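Local coordinates for cellulose binding domain-containing protein (Clostridium clariflavum, PDB 4B96) that probably binds cellulose through this calcium-containing family 3b carbohydrate-binding module, the C-terminal part of a membrane protein from a biomass-sensing system, at residues A[119-124]-A[146-151]; A[100-105]-A[128-133]; A[57-60]-A[64-67]. All blocks are in the same frame, centred on the assembly; numbering follows the deposited sequence.

Contact 1 (A[119-124]-A[146-151]). With CA (calcium ion), chain E.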
loop_
_atom_site.group_PDB
_atom_site.type_symbol
_atom_site.label_atom_id
_atom_site.label_comp_id
_atom_site.label_asym_id
_atom_site.label_seq_id
_atom_site.Cartn_x
_atom_site.Cartn_y
_atom_site.Cartn_z
ATOM N N ASP A 119 3.754 0.063 20.229
ATOM C CA ASP A 119 3.102 1.177 19.570
ATOM C C ASP A 119 3.834 1.559 18.287
ATOM O O ASP A 119 3.653 2.679 17.761
ATOM C CB ASP A 119 3.056 2.349 20.568
ATOM C CG ASP A 119 4.463 2.690 21.171
ATOM O OD1 ASP A 119 5.535 2.166 20.694
ATOM O OD2 ASP A 119 4.489 3.511 22.134
ATOM N N ASP A 120 4.661 0.648 17.753
ATOM C CA ASP A 120 5.423 0.961 16.546
ATOM C C ASP A 120 4.636 0.516 15.314
ATOM O O ASP A 120 4.251 -0.682 15.174
ATOM C CB ASP A 120 6.778 0.220 16.548
ATOM C CG ASP A 120 7.707 0.683 17.647
ATOM O OD1 ASP A 120 7.457 1.726 18.298
ATOM O OD2 ASP A 120 8.741 -0.001 17.852
ATOM N N TRP A 121 4.368 1.449 14.412
ATOM C CA TRP A 121 3.538 1.119 13.239
ATOM C C TRP A 121 4.088 -0.126 12.473
ATOM O O TRP A 121 3.315 -0.990 12.045
ATOM C CB TRP A 121 3.499 2.342 12.293
ATOM C CG TRP A 121 2.634 2.203 11.001
ATOM C CD1 TRP A 121 3.085 1.907 9.720
ATOM C CD2 TRP A 121 1.222 2.361 10.900
ATOM N NE1 TRP A 121 2.008 1.865 8.844
ATOM C CE2 TRP A 121 0.865 2.164 9.536
ATOM C CE3 TRP A 121 0.218 2.673 11.830
ATOM C CZ2 TRP A 121 -0.449 2.297 9.071
ATOM C CZ3 TRP A 121 -1.078 2.802 11.376
ATOM C CH2 TRP A 121 -1.407 2.599 10.006
ATOM N N SER A 122 5.396 -0.215 12.283
ATOM C CA SER A 122 5.920 -1.303 11.424
ATOM C C SER A 122 6.079 -2.653 12.134
ATOM O O SER A 122 6.510 -3.611 11.509
ATOM C CB SER A 122 7.270 -0.883 10.787
ATOM O OG SER A 122 7.038 0.161 9.847
ATOM N N PHE A 123 5.786 -2.705 13.440
ATOM C CA PHE A 123 6.058 -3.894 14.260
ATOM C C PHE A 123 5.194 -5.093 13.829
ATOM O O PHE A 123 3.963 -4.983 13.755
ATOM C CB PHE A 123 5.799 -3.579 15.711
ATOM C CG PHE A 123 6.028 -4.738 16.669
ATOM C CD1 PHE A 123 7.239 -5.474 16.664
ATOM C CD2 PHE A 123 5.073 -5.057 17.588
ATOM C CE1 PHE A 123 7.422 -6.513 17.594
ATOM C CE2 PHE A 123 5.269 -6.069 18.514
ATOM C CZ PHE A 123 6.425 -6.801 18.494
ATOM N N LEU A 124 5.840 -6.234 13.563
ATOM C CA LEU A 124 5.111 -7.411 13.027
ATOM C C LEU A 124 5.263 -8.589 13.978
ATOM O O LEU A 124 6.372 -9.052 14.239
ATOM C CB LEU A 124 5.596 -7.758 11.591
ATOM C CG LEU A 124 5.067 -9.016 10.869
ATOM C CD1 LEU A 124 3.568 -9.086 10.945
ATOM C CD2 LEU A 124 5.525 -9.076 9.345
ATOM N N TRP A 146 5.086 0.974 -2.411
ATOM C CA TRP A 146 4.726 -0.193 -1.624
ATOM C C TRP A 146 4.440 0.282 -0.228
ATOM O O TRP A 146 5.205 1.087 0.323
ATOM C CB TRP A 146 5.916 -1.206 -1.523
ATOM C CG TRP A 146 5.564 -2.335 -0.573
ATOM C CD1 TRP A 146 5.801 -2.372 0.828
ATOM C CD2 TRP A 146 4.837 -3.527 -0.879
ATOM N NE1 TRP A 146 5.238 -3.518 1.353
ATOM C CE2 TRP A 146 4.663 -4.240 0.338
ATOM C CE3 TRP A 146 4.340 -4.093 -2.077
ATOM C CZ2 TRP A 146 4.021 -5.485 0.388
ATOM C CZ3 TRP A 146 3.650 -5.318 -2.015
ATOM C CH2 TRP A 146 3.524 -6.015 -0.790
ATOM N N GLY A 147 3.359 -0.221 0.354
ATOM C CA GLY A 147 3.139 -0.031 1.776
ATOM C C GLY A 147 2.209 1.117 2.146
ATOM O O GLY A 147 1.800 1.901 1.282
ATOM N N ILE A 148 1.894 1.218 3.437
ATOM C CA ILE A 148 0.959 2.230 3.952
ATOM C C ILE A 148 1.666 3.064 4.999
ATOM O O ILE A 148 2.198 2.536 6.008
ATOM C CB ILE A 148 -0.268 1.523 4.579
ATOM C CG1 ILE A 148 -0.947 0.614 3.522
ATOM C CG2 ILE A 148 -1.281 2.560 5.158
ATOM C CD1 ILE A 148 -1.897 -0.442 4.123
ATOM N N GLU A 149 1.712 4.389 4.791
ATOM C CA GLU A 149 2.288 5.280 5.817
ATOM C C GLU A 149 1.331 5.371 7.027
ATOM O O GLU A 149 0.130 5.251 6.866
ATOM C CB GLU A 149 2.536 6.706 5.235
ATOM C CG GLU A 149 3.520 6.630 4.023
ATOM C CD GLU A 149 3.790 8.000 3.331
ATOM O OE1 GLU A 149 2.835 8.777 3.193
ATOM O OE2 GLU A 149 4.945 8.265 2.886
ATOM N N PRO A 150 1.871 5.613 8.243
ATOM C CA PRO A 150 1.034 5.710 9.457
ATOM C C PRO A 150 -0.104 6.744 9.313
ATOM O O PRO A 150 0.106 7.796 8.711
ATOM C CB PRO A 150 2.008 6.182 10.527
ATOM C CG PRO A 150 3.375 5.679 10.072
ATOM C CD PRO A 150 3.317 5.739 8.537
ATOM N N TYR A 151 -1.280 6.439 9.869
ATOM C CA TYR A 151 -2.368 7.399 9.891
ATOM C C TYR A 151 -3.169 7.157 11.155
ATOM O O TYR A 151 -4.045 7.942 11.484
ATOM C CB TYR A 151 -3.235 7.189 8.688
ATOM C CG TYR A 151 -3.994 5.848 8.609
ATOM C CD1 TYR A 151 -5.280 5.716 9.169
ATOM C CD2 TYR A 151 -3.442 4.761 7.932
ATOM C CE1 TYR A 151 -5.988 4.501 9.076
ATOM C CE2 TYR A 151 -4.108 3.534 7.858
ATOM C CZ TYR A 151 -5.388 3.422 8.402
ATOM O OH TYR A 151 -6.063 2.219 8.288
ATOM O OXT TYR A 151 -2.927 6.163 11.869
HETATM CA CA CA E . 7.982 2.290 20.636
HETATM O O HOH W 1 7.039 3.791 22.537
HETATM O O HOH W 2 9.966 1.525 19.592
HETATM O O HOH W 3 9.817 2.537 22.295
#
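Next to the calcium site of this family 3 carbohydrate-binding module, a beta-sandwich, the loop 119-124 closes on the C-terminal tail 146-151 through W121, whose indole lies against P150, Y151 and the backbone of I148. P150 comes over one face of the indole: its CA stands 3.6 Å from the centroid of the W121 six-membered ring and close to the ring normal, a CH-pi contact, while P150 CG rests 3.7 Å from W121 CG. At the far end of the indole, the benzo edge points at the face of Y151 in an offset edge-to-face pair, planes at 68°, with W121 CH2 3.6 Å from Y151 CE2. The indole N-H is spent on the tail backbone: W121 NE1 donates to I148 O over 2.9 Å, a bent bond (142°) with the oxygen lying somewhat out of the ring plane. W121 reaches the tail because its CG is anti to the backbone N (chi1 -178°), which carries the ring away from the metal. K135 adds a cation-pi contact to the same indole, and Y151 OH is bonded to I4 N of the second subunit, so the tail also meets the dimer partner. Immediately before W121, D119 and D120 each give one carboxylate oxygen to calcium, D119 OD1 at 2.5 Å; K47 O, N116 O and three waters complete the seven ligands. Two of those waters also donate to the second carboxylate oxygens, which should hold both groups in their rotation. The chain then folds into a type I beta turn from D120 to F123, closed by F123 N donating to D120 O at 3.1 Å.

Contact 2 (A[100-105]-A[128-133])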
loop_
_atom_site.group_PDB
_atom_site.type_symbol
_atom_site.label_atom_id
_atom_site.label_comp_id
_atom_site.label_asym_id
_atom_site.label_seq_id
_atom_site.Cartn_x
_atom_site.Cartn_y
_atom_site.Cartn_z
ATOM N N ALA A 100 15.792 -10.971 -5.732
ATOM C CA ALA A 100 15.391 -10.190 -4.556
ATOM C C ALA A 100 16.637 -9.651 -3.865
ATOM O O ALA A 100 17.703 -10.250 -4.001
ATOM C CB ALA A 100 14.587 -11.049 -3.600
ATOM N N ALA A 101 16.519 -8.518 -3.160
ATOM C CA ALA A 101 17.629 -8.007 -2.345
ATOM C C ALA A 101 17.260 -8.391 -0.906
ATOM O O ALA A 101 16.149 -8.042 -0.435
ATOM C CB ALA A 101 17.692 -6.472 -2.440
ATOM N N TRP A 102 18.169 -9.075 -0.194
ATOM C CA TRP A 102 17.914 -9.376 1.231
ATOM C C TRP A 102 18.712 -8.390 2.046
ATOM O O TRP A 102 19.911 -8.250 1.830
ATOM C CB TRP A 102 18.361 -10.826 1.598
ATOM C CG TRP A 102 17.567 -11.917 0.841
ATOM C CD1 TRP A 102 17.581 -12.134 -0.493
ATOM C CD2 TRP A 102 16.639 -12.882 1.385
ATOM N NE1 TRP A 102 16.761 -13.178 -0.824
ATOM C CE2 TRP A 102 16.167 -13.660 0.307
ATOM C CE3 TRP A 102 16.176 -13.179 2.686
ATOM C CZ2 TRP A 102 15.210 -14.726 0.476
ATOM C CZ3 TRP A 102 15.228 -14.260 2.859
ATOM C CH2 TRP A 102 14.757 -14.998 1.755
ATOM N N VAL A 103 18.061 -7.712 2.993
ATOM C CA VAL A 103 18.744 -6.721 3.786
ATOM C C VAL A 103 18.369 -6.859 5.255
ATOM O O VAL A 103 17.211 -6.595 5.604
ATOM C CB VAL A 103 18.425 -5.265 3.306
ATOM C CG1 VAL A 103 19.523 -4.316 3.815
ATOM C CG2 VAL A 103 18.325 -5.183 1.758
ATOM N N PHE A 104 19.291 -7.359 6.098
ATOM C CA PHE A 104 18.960 -7.609 7.510
ATOM C C PHE A 104 19.751 -6.655 8.401
ATOM O O PHE A 104 20.903 -6.349 8.123
ATOM C CB PHE A 104 19.374 -9.005 8.003
ATOM C CG PHE A 104 18.794 -10.131 7.205
ATOM C CD1 PHE A 104 17.863 -9.899 6.211
ATOM C CD2 PHE A 104 19.185 -11.426 7.449
ATOM C CE1 PHE A 104 17.333 -10.964 5.464
ATOM C CE2 PHE A 104 18.657 -12.471 6.690
ATOM C CZ PHE A 104 17.759 -12.228 5.694
ATOM N N GLY A 105 19.142 -6.201 9.484
ATOM C CA GLY A 105 19.906 -5.412 10.442
ATOM C C GLY A 105 19.017 -4.948 11.563
ATOM O O GLY A 105 17.867 -5.373 11.675
ATOM N N SER A 128 6.496 -16.486 11.406
ATOM C CA SER A 128 7.700 -17.225 11.741
ATOM C C SER A 128 8.767 -17.115 10.659
ATOM O O SER A 128 9.846 -17.699 10.809
ATOM C CB SER A 128 7.377 -18.681 12.029
ATOM O OG SER A 128 6.902 -19.288 10.839
ATOM N N THR A 129 8.456 -16.376 9.590
ATOM C CA THR A 129 9.432 -16.105 8.551
ATOM C C THR A 129 9.021 -14.875 7.769
ATOM O O THR A 129 8.065 -14.198 8.151
ATOM C CB THR A 129 9.576 -17.261 7.586
ATOM O OG1 THR A 129 10.760 -17.039 6.747
ATOM C CG2 THR A 129 8.214 -17.407 6.790
ATOM N N PHE A 130 9.761 -14.569 6.704
ATOM C CA PHE A 130 9.550 -13.303 5.966
ATOM C C PHE A 130 8.164 -13.371 5.301
ATOM O O PHE A 130 7.839 -14.396 4.692
ATOM C CB PHE A 130 10.639 -13.144 4.889
ATOM C CG PHE A 130 11.927 -12.678 5.443
ATOM C CD1 PHE A 130 12.833 -13.576 5.925
ATOM C CD2 PHE A 130 12.185 -11.314 5.548
ATOM C CE1 PHE A 130 14.051 -13.152 6.500
ATOM C CE2 PHE A 130 13.412 -10.860 6.112
ATOM C CZ PHE A 130 14.330 -11.794 6.594
ATOM N N SER A 131 7.367 -12.302 5.413
ATOM C CA SER A 131 6.007 -12.311 4.892
ATOM C C SER A 131 5.812 -10.978 4.234
ATOM O O SER A 131 6.397 -10.005 4.699
ATOM C CB SER A 131 5.024 -12.347 6.082
ATOM O OG SER A 131 5.245 -13.503 6.823
ATOM N N TYR A 132 4.982 -10.895 3.194
ATOM C CA TYR A 132 4.625 -9.548 2.644
ATOM C C TYR A 132 4.102 -8.659 3.761
ATOM O O TYR A 132 3.302 -9.100 4.581
ATOM C CB TYR A 132 3.536 -9.678 1.572
ATOM C CG TYR A 132 4.112 -10.383 0.340
ATOM C CD1 TYR A 132 5.220 -9.813 -0.334
ATOM C CD2 TYR A 132 3.615 -11.616 -0.094
ATOM C CE1 TYR A 132 5.777 -10.454 -1.444
ATOM C CE2 TYR A 132 4.170 -12.273 -1.231
ATOM C CZ TYR A 132 5.251 -11.668 -1.885
ATOM O OH TYR A 132 5.862 -12.307 -2.964
ATOM N N TRP A 133 4.562 -7.432 3.826
ATOM C CA TRP A 133 4.215 -6.658 4.985
ATOM C C TRP A 133 3.941 -5.260 4.489
ATOM O O TRP A 133 4.859 -4.572 4.023
ATOM C CB TRP A 133 5.448 -6.600 5.874
ATOM C CG TRP A 133 5.211 -5.874 7.205
ATOM C CD1 TRP A 133 6.108 -5.061 7.832
ATOM C CD2 TRP A 133 4.052 -5.965 8.087
ATOM N NE1 TRP A 133 5.594 -4.629 9.046
ATOM C CE2 TRP A 133 4.332 -5.160 9.216
ATOM C CE3 TRP A 133 2.793 -6.604 8.001
ATOM C CZ2 TRP A 133 3.411 -4.995 10.274
ATOM C CZ3 TRP A 133 1.869 -6.449 9.045
ATOM C CH2 TRP A 133 2.177 -5.633 10.168
#
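F130 presents one face of its ring to the edge of W102 and slides alongside F104, making a three-ring aromatic cluster on the surface of one sheet of the beta-sandwich. W102 and F104 are alternate residues of strand 100-109, so their side chains rise from the same side of the sheet; F130 reaches them from the loop just ahead of strand 131-132, an outermost strand of the same sheet, with strands 20-29 and 5-9 between it and 100-109. The W102-F130 pair is edge-to-face, planes at 76° and centroids 5.4 Å apart, with W102 CZ3 above the F130 face, 4.0 Å from F130 CD1. F104 meets F130 differently: the planes are near parallel (24°) but shifted so far that the rings hardly overlap, and contact is made by the ring ends. The CA atoms of W102 and F130 are 10.4 Å apart; F130 points toward the strand, and the three rings fill the distance. F59 of strand 53-60 extends the aromatic patch beyond F104, and K8 packs on F130 from strand 5-9. No hydrogen bond joins the two segments; the closest approach is F104 CE1 to F130 CZ, 3.3 Å.

Contact 3 (A[57-60]-A[64-67])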
loop_
_atom_site.group_PDB
_atom_site.type_symbol
_atom_site.label_atom_id
_atom_site.label_comp_id
_atom_site.label_asym_id
_atom_site.label_seq_id
_atom_site.Cartn_x
_atom_site.Cartn_y
_atom_site.Cartn_z
ATOM N N VAL A 57 23.941 -3.126 10.040
ATOM C CA VAL A 57 23.528 -3.943 8.907
ATOM C C VAL A 57 24.188 -5.301 9.086
ATOM O O VAL A 57 25.426 -5.400 9.202
ATOM C CB VAL A 57 23.967 -3.313 7.548
ATOM C CG1 VAL A 57 23.542 -4.216 6.395
ATOM C CG2 VAL A 57 23.311 -1.920 7.406
ATOM N N TYR A 58 23.377 -6.357 9.183
ATOM C CA TYR A 58 23.967 -7.688 9.402
ATOM C C TYR A 58 24.161 -8.488 8.089
ATOM O O TYR A 58 24.922 -9.432 8.063
ATOM C CB TYR A 58 23.046 -8.516 10.316
ATOM C CG TYR A 58 22.876 -7.919 11.680
ATOM C CD1 TYR A 58 23.946 -7.268 12.302
ATOM C CD2 TYR A 58 21.654 -8.045 12.379
ATOM C CE1 TYR A 58 23.809 -6.729 13.597
ATOM C CE2 TYR A 58 21.504 -7.555 13.664
ATOM C CZ TYR A 58 22.561 -6.879 14.259
ATOM O OH TYR A 58 22.401 -6.338 15.512
ATOM N N PHE A 59 23.374 -8.178 7.068
ATOM C CA PHE A 59 23.431 -8.976 5.844
ATOM C C PHE A 59 22.888 -8.124 4.726
ATOM O O PHE A 59 21.816 -7.509 4.872
ATOM C CB PHE A 59 22.595 -10.278 5.981
ATOM C CG PHE A 59 22.754 -11.196 4.805
ATOM C CD1 PHE A 59 23.920 -11.927 4.627
ATOM C CD2 PHE A 59 21.753 -11.305 3.853
ATOM C CE1 PHE A 59 24.103 -12.757 3.522
ATOM C CE2 PHE A 59 21.924 -12.147 2.724
ATOM C CZ PHE A 59 23.097 -12.868 2.562
ATOM N N TYR A 60 23.602 -8.091 3.598
ATOM C CA TYR A 60 23.103 -7.390 2.402
ATOM C C TYR A 60 23.469 -8.303 1.209
ATOM O O TYR A 60 24.636 -8.469 0.904
ATOM C CB TYR A 60 23.780 -6.005 2.244
ATOM C CG TYR A 60 23.404 -5.232 0.987
ATOM C CD1 TYR A 60 22.115 -5.363 0.427
ATOM C CD2 TYR A 60 24.346 -4.402 0.341
ATOM C CE1 TYR A 60 21.730 -4.653 -0.692
ATOM C CE2 TYR A 60 23.974 -3.682 -0.803
ATOM C CZ TYR A 60 22.670 -3.822 -1.322
ATOM O OH TYR A 60 22.297 -3.123 -2.451
ATOM N N ASP A 64 28.171 -4.658 0.095
ATOM C CA ASP A 64 28.924 -4.635 1.319
ATOM C C ASP A 64 28.068 -4.032 2.408
ATOM O O ASP A 64 27.517 -2.919 2.238
ATOM C CB ASP A 64 30.228 -3.861 1.133
ATOM C CG ASP A 64 31.072 -3.878 2.388
ATOM O OD1 ASP A 64 31.598 -4.965 2.740
ATOM O OD2 ASP A 64 31.154 -2.823 3.054
ATOM N N GLU A 65 27.941 -4.746 3.532
ATOM C CA GLU A 65 27.014 -4.321 4.591
ATOM C C GLU A 65 27.442 -2.963 5.159
ATOM O O GLU A 65 26.633 -2.030 5.272
ATOM C CB GLU A 65 26.996 -5.364 5.718
ATOM C CG GLU A 65 26.281 -6.724 5.379
ATOM C CD GLU A 65 27.046 -7.564 4.373
ATOM O OE1 GLU A 65 28.273 -7.328 4.259
ATOM O OE2 GLU A 65 26.435 -8.506 3.745
ATOM N N LYS A 66 28.723 -2.818 5.467
ATOM C CA LYS A 66 29.217 -1.533 6.017
ATOM C C LYS A 66 29.069 -0.332 5.055
ATOM O O LYS A 66 28.373 0.674 5.319
ATOM C CB LYS A 66 30.651 -1.724 6.476
ATOM C CG LYS A 66 30.746 -2.997 7.325
ATOM C CD LYS A 66 32.170 -3.347 7.767
ATOM C CE LYS A 66 32.201 -3.727 9.249
ATOM N NZ LYS A 66 33.608 -4.029 9.698
ATOM N N ASN A 67 29.674 -0.476 3.898
ATOM C CA ASN A 67 29.736 0.631 2.971
ATOM C C ASN A 67 28.497 0.927 2.143
ATOM O O ASN A 67 28.299 2.063 1.773
ATOM C CB ASN A 67 30.899 0.425 2.060
ATOM C CG ASN A 67 32.188 0.522 2.811
ATOM O OD1 ASN A 67 32.330 1.379 3.701
ATOM N ND2 ASN A 67 33.124 -0.361 2.501
#
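E65 supplies the polar link of this contact, folding its carboxylate back onto the edge strand 53-60 to take the backbone N-H of Y60. The bond from Y60 N to E65 OE2 is 2.9 Å long with an N-H...O angle of 150°, and it meets the oxygen on its anti side, moderately out of the carboxylate plane. A bend at chi2 turns the carboxylate back over the strand, onto Y60 N. Y60 O also lies near E65 OE2, but both are acceptors and no bond forms between them.

The apolar contacts are made largely by the aliphatic part of the same glutamate. V57 CG1 touches E65 CB at 3.7 Å, and E65 CG passes over the strand backbone, 3.7 Å from F59 CA. The V57 branch is placed for this by chi1 179°, which sets CG1 anti to the backbone N. The ring of Y60 flanks the start of the helical turn, its CD2 lying 3.8 Å from D64 N. Beyond the contact, Y60 OH is hydrogen-bonded to K92 O and V57 packs on V69 of strand 69-75.

Within 64-67, D64 caps the start of a short, weakly bonded helical turn. It occupies the N-cap, and N67 N donates to D64 OD2 at 2.9 Å in a nearly straight bond (169°). D64 N in turn is bonded to D68 OD2.

On the other side of strand 53-60, F104 of strand 100-109 is paired with two residues, Y58 and F59, which makes a classic bulge. Together these features describe a bulged edge strand of a beta-sandwich sheet, followed, after a three-residue connection, by a weakly bonded helical turn with an aspartate N-cap.

Contact 1 is partly buried, whereas contacts 2 and 3 lie at the surface, 3 on the opposite side of the chain's centre from 1. Contacts 2 and 3 share a sheet: strands 100-109 and 53-60 are neighbours in it, paired through F104 N to F59 O at 2.8 Å. Contacts 1 and 2 meet at W133, whose NE1 probably bonds to S122 O and whose O probably accepts from W146 NE1. Chemistry follows place: contact 1 joins loop and tail by an indole bond and ring packing beside calcium, contact 2 is wholly aromatic, and contact 3 ties an edge strand to a helical turn through a carboxylate.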